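PDB 2FI1: hydrolase, haloacid dehalogenase-like family, which probably hydrolyses phosphate esters or related substrates, as other members of the haloacid dehalogenase family do, and binds a calcium ion in this crystal. Local coordinates for residues 54-57 with 58-62; 138-141 with 142-146; 85-88 with 89-93. All blocks are in the same frame, centred on the assembly; numbering follows the deposited sequence.

Contact 1: residues 54-57 with 58-62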
ATOM      1  N   PHE A  54      -1.136   5.184 -18.881  1.00  9.72           N
ATOM      2  CA  PHE A  54       0.109   4.838 -19.582  1.00  9.60           C
ATOM      3  C   PHE A  54       0.119   3.363 -19.995  1.00  9.55           C
ATOM      4  O   PHE A  54       0.510   3.030 -21.120  1.00  9.90           O
ATOM      5  CB  PHE A  54       1.343   5.144 -18.738  1.00  9.96           C
ATOM      6  CG  PHE A  54       2.616   4.649 -19.367  1.00 10.36           C
ATOM      7  CD1 PHE A  54       3.079   5.222 -20.543  1.00 11.21           C
ATOM      8  CD2 PHE A  54       3.320   3.604 -18.807  1.00 10.76           C
ATOM      9  CE1 PHE A  54       4.232   4.755 -21.143  1.00 11.89           C
ATOM     10  CE2 PHE A  54       4.479   3.140 -19.403  1.00 10.88           C
ATOM     11  CZ  PHE A  54       4.926   3.713 -20.577  1.00 11.36           C
ATOM     12  N   ALA A  55      -0.315   2.488 -19.096  1.00  9.09           N
ATOM     13  CA  ALA A  55      -0.358   1.068 -19.412  1.00  9.09           C
ATOM     14  C   ALA A  55      -1.316   0.789 -20.571  1.00  9.51           C
ATOM     15  O   ALA A  55      -1.014  -0.003 -21.463  1.00  9.39           O
ATOM     16  CB  ALA A  55      -0.751   0.258 -18.195  1.00  8.48           C
ATOM     17  N   ILE A  56      -2.485   1.422 -20.558  1.00 10.10           N
ATOM     18  CA  ILE A  56      -3.462   1.223 -21.633  1.00 10.83           C
ATOM     19  C   ILE A  56      -2.978   1.806 -22.956  1.00 11.79           C
ATOM     20  O   ILE A  56      -3.097   1.163 -23.990  1.00 11.97           O
ATOM     21  CB  ILE A  56      -4.849   1.776 -21.245  1.00 11.05           C
ATOM     22  CG1 ILE A  56      -5.437   0.886 -20.141  1.00 12.50           C
ATOM     23  CG2 ILE A  56      -5.779   1.834 -22.463  1.00 12.16           C
ATOM     24  CD1 ILE A  56      -6.738   1.377 -19.568  1.00 13.71           C
ATOM     25  N   GLU A  57      -2.414   3.003 -22.933  1.00 12.49           N
ATOM     26  CA  GLU A  57      -1.901   3.576 -24.182  1.00 13.91           C
ATOM     27  C   GLU A  57      -0.752   2.740 -24.748  1.00 13.46           C
ATOM     28  O   GLU A  57      -0.590   2.646 -25.968  1.00 14.12           O
ATOM     29  CB  GLU A  57      -1.462   5.028 -23.994  1.00 15.02           C
ATOM     30  CG  GLU A  57      -1.198   5.794 -25.319  1.00 19.65           C
ATOM     31  CD  GLU A  57      -2.422   5.907 -26.259  1.00 24.24           C
ATOM     32  OE1 GLU A  57      -3.571   5.582 -25.865  1.00 28.63           O
ATOM     33  OE2 GLU A  57      -2.226   6.339 -27.419  1.00 28.80           O
ATOM     34  N   THR A  58       0.035   2.129 -23.868  1.00 12.54           N
ATOM     35  CA  THR A  58       1.187   1.321 -24.294  1.00 12.58           C
ATOM     36  C   THR A  58       0.767  -0.031 -24.863  1.00 12.64           C
ATOM     37  O   THR A  58       1.243  -0.434 -25.937  1.00 13.60           O
ATOM     38  CB  THR A  58       2.166   1.121 -23.127  1.00 12.61           C
ATOM     39  OG1 THR A  58       2.671   2.401 -22.736  1.00 13.19           O
ATOM     40  CG2 THR A  58       3.332   0.228 -23.510  1.00 12.52           C
ATOM     41  N   PHE A  59      -0.134  -0.721 -24.168  1.00 11.97           N
ATOM     42  CA  PHE A  59      -0.437  -2.117 -24.468  1.00 12.22           C
ATOM     43  C   PHE A  59      -1.820  -2.356 -25.078  1.00 12.69           C
ATOM     44  O   PHE A  59      -2.029  -3.401 -25.699  1.00 13.33           O
ATOM     45  CB  PHE A  59      -0.306  -2.956 -23.191  1.00 11.54           C
ATOM     46  CG  PHE A  59       1.078  -2.969 -22.616  1.00 10.96           C
ATOM     47  CD1 PHE A  59       2.144  -3.462 -23.350  1.00 11.32           C
ATOM     48  CD2 PHE A  59       1.316  -2.498 -21.336  1.00 10.02           C
ATOM     49  CE1 PHE A  59       3.414  -3.468 -22.821  1.00 11.98           C
ATOM     50  CE2 PHE A  59       2.587  -2.500 -20.803  1.00 10.82           C
ATOM     51  CZ  PHE A  59       3.642  -2.985 -21.547  1.00 11.54           C
ATOM     52  N   ALA A  60      -2.762  -1.426 -24.893  1.00 13.49           N
ATOM     53  CA  ALA A  60      -4.171  -1.649 -25.251  1.00 14.90           C
ATOM     54  C   ALA A  60      -4.880  -0.406 -25.810  1.00 16.03           C
ATOM     55  O   ALA A  60      -6.049  -0.186 -25.507  1.00 16.11           O
ATOM     56  CB  ALA A  60      -4.922  -2.154 -24.022  1.00 14.85           C
ATOM     57  N   PRO A  61      -4.186   0.395 -26.636  1.00 18.08           N
ATOM     58  CA  PRO A  61      -4.741   1.706 -27.005  1.00 19.42           C
ATOM     59  C   PRO A  61      -6.077   1.667 -27.745  1.00 20.99           C
ATOM     60  O   PRO A  61      -6.910   2.551 -27.535  1.00 21.36           O
ATOM     61  CB  PRO A  61      -3.648   2.310 -27.893  1.00 19.78           C
ATOM     62  CG  PRO A  61      -2.886   1.143 -28.410  1.00 19.31           C
ATOM     63  CD  PRO A  61      -2.876   0.169 -27.267  1.00 18.24           C
ATOM     64  N   ASN A  62      -6.285   0.653 -28.581  1.00 22.27           N
ATOM     65  CA  ASN A  62      -7.506   0.550 -29.392  1.00 23.54           C
ATOM     66  C   ASN A  62      -8.262  -0.757 -29.169  1.00 23.68           C
ATOM     67  O   ASN A  62      -8.986  -1.232 -30.050  1.00 24.48           O
ATOM     68  CB  ASN A  62      -7.155   0.707 -30.873  1.00 24.09           C
ATOM     69  CG  ASN A  62      -6.435   2.004 -31.164  1.00 25.16           C
ATOM     70  OD1 ASN A  62      -5.292   2.003 -31.620  1.00 28.28           O
ATOM     71  ND2 ASN A  62      -7.094   3.123 -30.885  1.00 27.31           N
TER
HETATM   72  O   HOH W   1      -6.066   4.808 -25.013  1.00 30.97           O
HETATM   73  O   HOH W   2      -6.182   5.521 -28.139  1.00 40.03           O

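Contact 2: residues 138-141 with 142-146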
ATOM      1  N   PRO A 138       0.617  14.942   0.932  1.00  9.63           N
ATOM      2  CA  PRO A 138       1.634  15.185   1.960  1.00  9.74           C
ATOM      3  C   PRO A 138       1.237  16.092   3.132  1.00 10.07           C
ATOM      4  O   PRO A 138       2.074  16.370   3.992  1.00 10.18           O
ATOM      5  CB  PRO A 138       2.758  15.845   1.157  1.00  9.66           C
ATOM      6  CG  PRO A 138       2.017  16.637   0.128  1.00 10.64           C
ATOM      7  CD  PRO A 138       0.853  15.777  -0.264  1.00 10.48           C
ATOM      8  N   ASN A 139      -0.014  16.536   3.209  1.00  9.84           N
ATOM      9  CA  ASN A 139      -0.435  17.314   4.372  1.00 10.23           C
ATOM     10  C   ASN A 139      -0.263  16.425   5.608  1.00 10.18           C
ATOM     11  O   ASN A 139      -0.709  15.276   5.595  1.00 10.09           O
ATOM     12  CB  ASN A 139      -1.892  17.778   4.203  1.00 10.31           C
ATOM     13  CG  ASN A 139      -2.320  18.778   5.248  1.00 11.63           C
ATOM     14  OD1 ASN A 139      -2.219  18.530   6.438  1.00 12.05           O
ATOM     15  ND2 ASN A 139      -2.854  19.906   4.799  1.00 16.04           N
ATOM     16  N   PRO A 140       0.409  16.929   6.664  1.00 10.73           N
ATOM     17  CA  PRO A 140       0.639  16.112   7.854  1.00 10.42           C
ATOM     18  C   PRO A 140      -0.540  15.961   8.819  1.00 10.35           C
ATOM     19  O   PRO A 140      -0.370  15.363   9.872  1.00 10.50           O
ATOM     20  CB  PRO A 140       1.774  16.857   8.562  1.00 10.90           C
ATOM     21  CG  PRO A 140       1.510  18.298   8.210  1.00 11.22           C
ATOM     22  CD  PRO A 140       1.031  18.265   6.785  1.00 11.10           C
ATOM     23  N   GLU A 141      -1.718  16.493   8.482  1.00 10.15           N
ATOM     24  CA  GLU A 141      -2.855  16.485   9.404  1.00 10.59           C
ATOM     25  C   GLU A 141      -3.154  15.118  10.040  1.00  9.79           C
ATOM     26  O   GLU A 141      -3.286  15.016  11.254  1.00 10.14           O
ATOM     27  CB  GLU A 141      -4.118  17.018   8.706  1.00 10.94           C
ATOM     28  CG  GLU A 141      -5.302  17.157   9.637  1.00 12.16           C
ATOM     29  CD  GLU A 141      -6.515  17.755   8.966  1.00 13.54           C
ATOM     30  OE1 GLU A 141      -6.907  17.290   7.887  1.00 12.48           O
ATOM     31  OE2 GLU A 141      -7.091  18.704   9.542  1.00 21.21           O
ATOM     32  N   SER A 142      -3.268  14.073   9.225  1.00  9.25           N
ATOM     33  CA  SER A 142      -3.620  12.762   9.759  1.00  9.36           C
ATOM     34  C   SER A 142      -2.519  12.172  10.634  1.00  9.81           C
ATOM     35  O   SER A 142      -2.815  11.554  11.656  1.00 10.22           O
ATOM     36  CB  SER A 142      -4.011  11.780   8.647  1.00  9.24           C
ATOM     37  OG  SER A 142      -3.015  11.653   7.661  1.00  9.61           O
ATOM     38  N   MET A 143      -1.266  12.389  10.261  1.00 10.69           N
ATOM     39  CA  MET A 143      -0.172  11.852  11.083  1.00 11.37           C
ATOM     40  C   MET A 143      -0.006  12.671  12.381  1.00 11.39           C
ATOM     41  O   MET A 143       0.298  12.093  13.411  1.00 11.14           O
ATOM     42  CB  MET A 143       1.123  11.646  10.275  1.00 12.32           C
ATOM     43  CG  MET A 143       1.226  10.247   9.453  1.00 13.67           C
ATOM     44  SD  MET A 143       2.557  10.428   8.344  1.00 12.95           S
ATOM     45  CE  MET A 143       1.872   9.511   6.959  1.00 13.66           C
ATOM     46  N   LEU A 144      -0.280  13.977  12.348  1.00 11.36           N
ATOM     47  CA  LEU A 144      -0.290  14.777  13.581  1.00 11.46           C
ATOM     48  C   LEU A 144      -1.434  14.358  14.502  1.00 11.44           C
ATOM     49  O   LEU A 144      -1.293  14.358  15.726  1.00 11.38           O
ATOM     50  CB  LEU A 144      -0.388  16.272  13.263  1.00 11.69           C
ATOM     51  CG  LEU A 144       0.886  16.875  12.661  1.00 12.71           C
ATOM     52  CD1 LEU A 144       0.627  18.257  12.086  1.00 13.74           C
ATOM     53  CD2 LEU A 144       2.024  16.925  13.684  1.00 13.62           C
ATOM     54  N   TYR A 145      -2.572  14.001  13.920  1.00 10.82           N
ATOM     55  CA  TYR A 145      -3.695  13.470  14.692  1.00 10.72           C
ATOM     56  C   TYR A 145      -3.267  12.207  15.443  1.00 10.64           C
ATOM     57  O   TYR A 145      -3.552  12.053  16.630  1.00 10.78           O
ATOM     58  CB  TYR A 145      -4.896  13.179  13.778  1.00 10.99           C
ATOM     59  CG  TYR A 145      -5.857  12.121  14.269  1.00 10.44           C
ATOM     60  CD1 TYR A 145      -6.817  12.405  15.226  1.00 11.10           C
ATOM     61  CD2 TYR A 145      -5.837  10.830  13.735  1.00  9.54           C
ATOM     62  CE1 TYR A 145      -7.713  11.438  15.659  1.00 11.05           C
ATOM     63  CE2 TYR A 145      -6.717   9.857  14.155  1.00 10.58           C
ATOM     64  CZ  TYR A 145      -7.669  10.160  15.120  1.00 11.21           C
ATOM     65  OH  TYR A 145      -8.564   9.217  15.558  1.00 12.01           O
ATOM     66  N   LEU A 146      -2.603  11.288  14.747  1.00 10.54           N
ATOM     67  CA  LEU A 146      -2.138  10.060  15.387  1.00 10.05           C
ATOM     68  C   LEU A 146      -1.081  10.341  16.449  1.00 10.88           C
ATOM     69  O   LEU A 146      -1.097   9.745  17.526  1.00 10.27           O
ATOM     70  CB  LEU A 146      -1.588   9.077  14.352  1.00  9.75           C
ATOM     71  CG  LEU A 146      -2.613   8.414  13.429  1.00  9.95           C
ATOM     72  CD1 LEU A 146      -1.887   7.581  12.378  1.00  9.98           C
ATOM     73  CD2 LEU A 146      -3.621   7.581  14.210  1.00 10.25           C
TER
HETATM   74  O   HOH W   3      -3.315  14.757   6.385  1.00  9.86           O
HETATM   75  O   HOH W   4      -0.616  13.022   7.302  1.00 10.35           O

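Contact 3: residues 85-88 with 89-93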
ATOM      1  N   GLU A  85       5.745  -9.954   0.088  1.00 13.45           N
ATOM      2  CA  GLU A  85       6.281 -11.128   0.748  1.00 14.28           C
ATOM      3  C   GLU A  85       6.872 -10.736   2.093  1.00 12.99           C
ATOM      4  O   GLU A  85       7.643  -9.801   2.161  1.00 13.81           O
ATOM      5  CB  GLU A  85       7.385 -11.763  -0.107  1.00 15.42           C
ATOM      6  CG  GLU A  85       7.883 -13.096   0.416  1.00 19.02           C
ATOM      7  CD  GLU A  85       6.802 -14.155   0.419  1.00 24.17           C
ATOM      8  OE1 GLU A  85       6.023 -14.211  -0.559  1.00 28.79           O
ATOM      9  OE2 GLU A  85       6.724 -14.932   1.393  1.00 29.24           O
ATOM     10  N   GLY A  86       6.481 -11.441   3.149  1.00 12.06           N
ATOM     11  CA  GLY A  86       7.073 -11.231   4.466  1.00 11.05           C
ATOM     12  C   GLY A  86       6.388 -10.195   5.339  1.00 10.06           C
ATOM     13  O   GLY A  86       6.823  -9.954   6.452  1.00  9.71           O
ATOM     14  N   VAL A  87       5.307  -9.585   4.861  1.00  9.30           N
ATOM     15  CA  VAL A  87       4.618  -8.564   5.651  1.00  8.85           C
ATOM     16  C   VAL A  87       4.128  -9.057   7.009  1.00  8.55           C
ATOM     17  O   VAL A  87       4.409  -8.437   8.031  1.00  7.87           O
ATOM     18  CB  VAL A  87       3.447  -7.938   4.844  1.00  8.69           C
ATOM     19  CG1 VAL A  87       2.453  -7.217   5.740  1.00  8.98           C
ATOM     20  CG2 VAL A  87       4.011  -6.977   3.816  1.00  8.68           C
ATOM     21  N   SER A  88       3.379 -10.152   7.035  1.00  9.37           N
ATOM     22  CA  SER A  88       2.766 -10.559   8.302  1.00 10.01           C
ATOM     23  C   SER A  88       3.822 -10.926   9.354  1.00  9.43           C
ATOM     24  O   SER A  88       3.671 -10.584  10.532  1.00  9.09           O
ATOM     25  CB  SER A  88       1.738 -11.671   8.082  1.00 11.07           C
ATOM     26  OG  SER A  88       2.323 -12.838   7.588  1.00 16.52           O
ATOM     27  N   ASP A  89       4.920 -11.546   8.924  1.00  8.94           N
ATOM     28  CA  ASP A  89       6.012 -11.864   9.849  1.00  9.03           C
ATOM     29  C   ASP A  89       6.684 -10.613  10.416  1.00  8.56           C
ATOM     30  O   ASP A  89       7.108 -10.590  11.561  1.00  9.14           O
ATOM     31  CB  ASP A  89       7.088 -12.714   9.176  1.00  9.37           C
ATOM     32  CG  ASP A  89       6.683 -14.162   8.979  1.00 11.34           C
ATOM     33  OD1 ASP A  89       5.855 -14.690   9.758  1.00 12.02           O
ATOM     34  OD2 ASP A  89       7.247 -14.798   8.056  1.00 14.68           O
ATOM     35  N   LEU A  90       6.828  -9.566   9.597  1.00  8.47           N
ATOM     36  CA  LEU A  90       7.433  -8.335  10.087  1.00  8.38           C
ATOM     37  C   LEU A  90       6.515  -7.643  11.084  1.00  7.64           C
ATOM     38  O   LEU A  90       6.965  -7.178  12.127  1.00  7.35           O
ATOM     39  CB  LEU A  90       7.822  -7.394   8.936  1.00  8.58           C
ATOM     40  CG  LEU A  90       8.415  -6.052   9.378  1.00  9.05           C
ATOM     41  CD1 LEU A  90       9.632  -6.249  10.266  1.00  9.35           C
ATOM     42  CD2 LEU A  90       8.781  -5.191   8.179  1.00 10.01           C
ATOM     43  N   LEU A  91       5.228  -7.569  10.756  1.00  7.62           N
ATOM     44  CA  LEU A  91       4.274  -6.993  11.690  1.00  7.56           C
ATOM     45  C   LEU A  91       4.334  -7.726  13.043  1.00  7.47           C
ATOM     46  O   LEU A  91       4.332  -7.107  14.105  1.00  7.29           O
ATOM     47  CB  LEU A  91       2.861  -7.019  11.109  1.00  7.34           C
ATOM     48  CG  LEU A  91       2.657  -6.177   9.849  1.00  8.05           C
ATOM     49  CD1 LEU A  91       1.240  -6.369   9.329  1.00  8.43           C
ATOM     50  CD2 LEU A  91       2.928  -4.696  10.071  1.00  9.02           C
ATOM     51  N   GLU A  92       4.432  -9.051  12.983  1.00  8.03           N
ATOM     52  CA  GLU A  92       4.499  -9.848  14.213  1.00  8.46           C
ATOM     53  C   GLU A  92       5.777  -9.605  15.009  1.00  8.55           C
ATOM     54  O   GLU A  92       5.727  -9.433  16.227  1.00  8.75           O
ATOM     55  CB  GLU A  92       4.356 -11.329  13.896  1.00  8.69           C
ATOM     56  CG  GLU A  92       4.236 -12.234  15.127  1.00  9.22           C
ATOM     57  CD  GLU A  92       3.065 -11.885  16.040  1.00 10.75           C
ATOM     58  OE1 GLU A  92       2.087 -11.237  15.600  1.00  8.68           O
ATOM     59  OE2 GLU A  92       3.122 -12.255  17.232  1.00 10.50           O
ATOM     60  N   ASP A  93       6.924  -9.559  14.326  1.00  8.06           N
ATOM     61  CA  ASP A  93       8.170  -9.327  15.034  1.00  8.82           C
ATOM     62  C   ASP A  93       8.140  -7.983  15.758  1.00  8.95           C
ATOM     63  O   ASP A  93       8.632  -7.847  16.866  1.00  9.27           O
ATOM     64  CB  ASP A  93       9.372  -9.385  14.083  1.00  9.14           C
ATOM     65  CG  ASP A  93       9.717 -10.788  13.633  1.00 10.66           C
ATOM     66  OD1 ASP A  93       9.377 -11.764  14.341  1.00 11.57           O
ATOM     67  OD2 ASP A  93      10.354 -10.936  12.572  1.00  9.76           O
TER
HETATM   68  O   HOH W   5       3.121 -14.610   9.809  1.00 12.83           O

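Contact 1: residues 54-57 with 58-62
Thr58 folds back over Phe54 at the C-terminal end of helix 52-59, a short helix in a bundle whose place in the chain is consistent with the helical cap of haloacid dehalogenase-like enzymes. From its CB, 3.2 Å from Phe54 O, the side chain splits into two branches with different tasks. With chi1 at -63°, OG1 stands beside the backbone N and donates to Phe54 O over 2.8 Å, while Thr58 N makes the ordinary helical bond to the same oxygen. The two donors approach from opposite faces of the carbonyl plane, so one acceptor is gripped twice. OG1 also hangs above one face of the Phe54 ring, toward its rim, 3.2 Å from Phe54 CE1. The methyl branch, CG2, turns the other way and settles over the centre of the Phe59 ring, 3.6 Å above its plane.

Helical bonding runs on through Phe59 N to Ala55 O and then Ala60 N to Ile56 O, where the backbone leaves helical angles. Pro61 comes next; its N lies 3.0 Å from Ile56 O but has no hydrogen to give. Behind this turn, Ala55, Ile56 and Phe59 all rest on Phe28 of helix 20-34, and Ile56 also meets Phe66 and Leu67 of helix 66-77.

On the outer side, the Glu57 side chain, bent at chi2, crosses that of Pro61 at about a right angle, with OE1 3.9 Å from Pro61 CB. Although each has more acceptors in reach than protons, one water lies in donating position 2.7 Å from Glu57 OE1 and another 3.1 Å from Pro61 O.

Contact 2: residues 138-141 with 142-146
Leu144 N donates to Pro140 O over 2.8 Å in a nearly straight bond, 164° at the hydrogen, and Tyr145 N follows with Glu141 O, opening helix 141-149 of the Rossmann-like haloacid dehalogenase core. Ahead of this first turn Asn139 forms an Asx turn: its OD1 accepts from Glu141 N in the carbonyl plane, a capping bond at the helix start. The Pro140 ring and Leu144 lie side by side and point the same way, CB of Pro140 4.0 Å from Leu144 CD1. Because chi1 of -72° keeps Leu144 CG beside its own backbone N, that carbon also rests against Pro140 O at 3.4 Å.

Glu141 extends beyond CG, and its OE1 accepts from Lys135 N; the Tyr145 hydroxyl is hydrogen-bonded to Glu126 OE2 and Lys149 NZ. Met143, in contrast, turns inward to Ile10 of strand 8-11 and to Lys137, which precedes the cis peptide of Pro138.

Two waters link the cap to the next backbone N-H groups. One donates to Asn139 O and accepts from Ser142 N; the other donates to Asn139 O, accepts from Met143 N at 3.1 Å and is hydrogen-bonded to Ser142 OG at 2.8 Å.

Contact 3: residues 85-88 with 89-93
Ser88 and Asp89 are joined by one water on the outer side of the start of helix 87-96, while Val87 and Leu91 pack against each other on the inner side; together these residues give the helix start its two chemically different faces. Ser88 OG sits between its backbone N and carbonyl carbon, chi1 64°, from where it makes a 3.0 Å hydrogen bond to the water. The same water donates to Asp89 OD1 over 2.7 Å. The carboxylate is thus tied to the neighbouring hydroxyl through solvent. Asp89 lies at the third helical position, close to the N-terminal end, where the helix dipole would be expected to favour its negative charge. Arg185 of helix 181-188 also touches it.

Val87 is buried and places CG1 alongside Leu91, both side chains pointing the same way, with Val87 CG1 3.9 Å from Leu91 CD1. The backbone reinforces the pairing: Leu91 N donates to Val87 O at 3.0 Å, almost straight at 174°. Leu91 CG then lies 3.4 Å from that oxygen, covering it with hydrocarbon. Beyond the pair, Val87 meets Ile181 of helix 181-188, whereas Leu91 reaches Trp11 of strand 8-11.

Ser88 contributes to the helix as well as to its surface, for its carbonyl accepts from Glu92 N at 3.0 Å. Glu92 directs its own OE1 to the hydroxyl of Tyr123. The series begins just before Val87, where the carbonyl of Gly86 accepts from Leu90 N. With a positive phi of 90°, Gly86 takes a backbone shape that suits a residue without CB, and it occupies the N-cap of a helix that packs on the parallel sheet of the Rossmann-like haloacid dehalogenase core.

All three contacts finish a helix end and are partly buried, yet each answers its surroundings. Contacts 2 and 3 lie at the N-terminal ends of helices 141-149 and 87-96, with the contact centres about 25 Å apart; both reach strand 8-11, through Ile10 and Trp11. Contact 1 closes the C-terminal end of helix 52-59 and packs chiefly on helices 20-34, 41-50 and 66-77. It is the most peripheral, its centre about 24 Å from the chain centre against 17 and 14 Å for contacts 2 and 3, and half its touching residues are exposed. Its hydroxyl doubles up on a carbonyl, whereas a side-chain amide caps contact 2 and glycine contact 3.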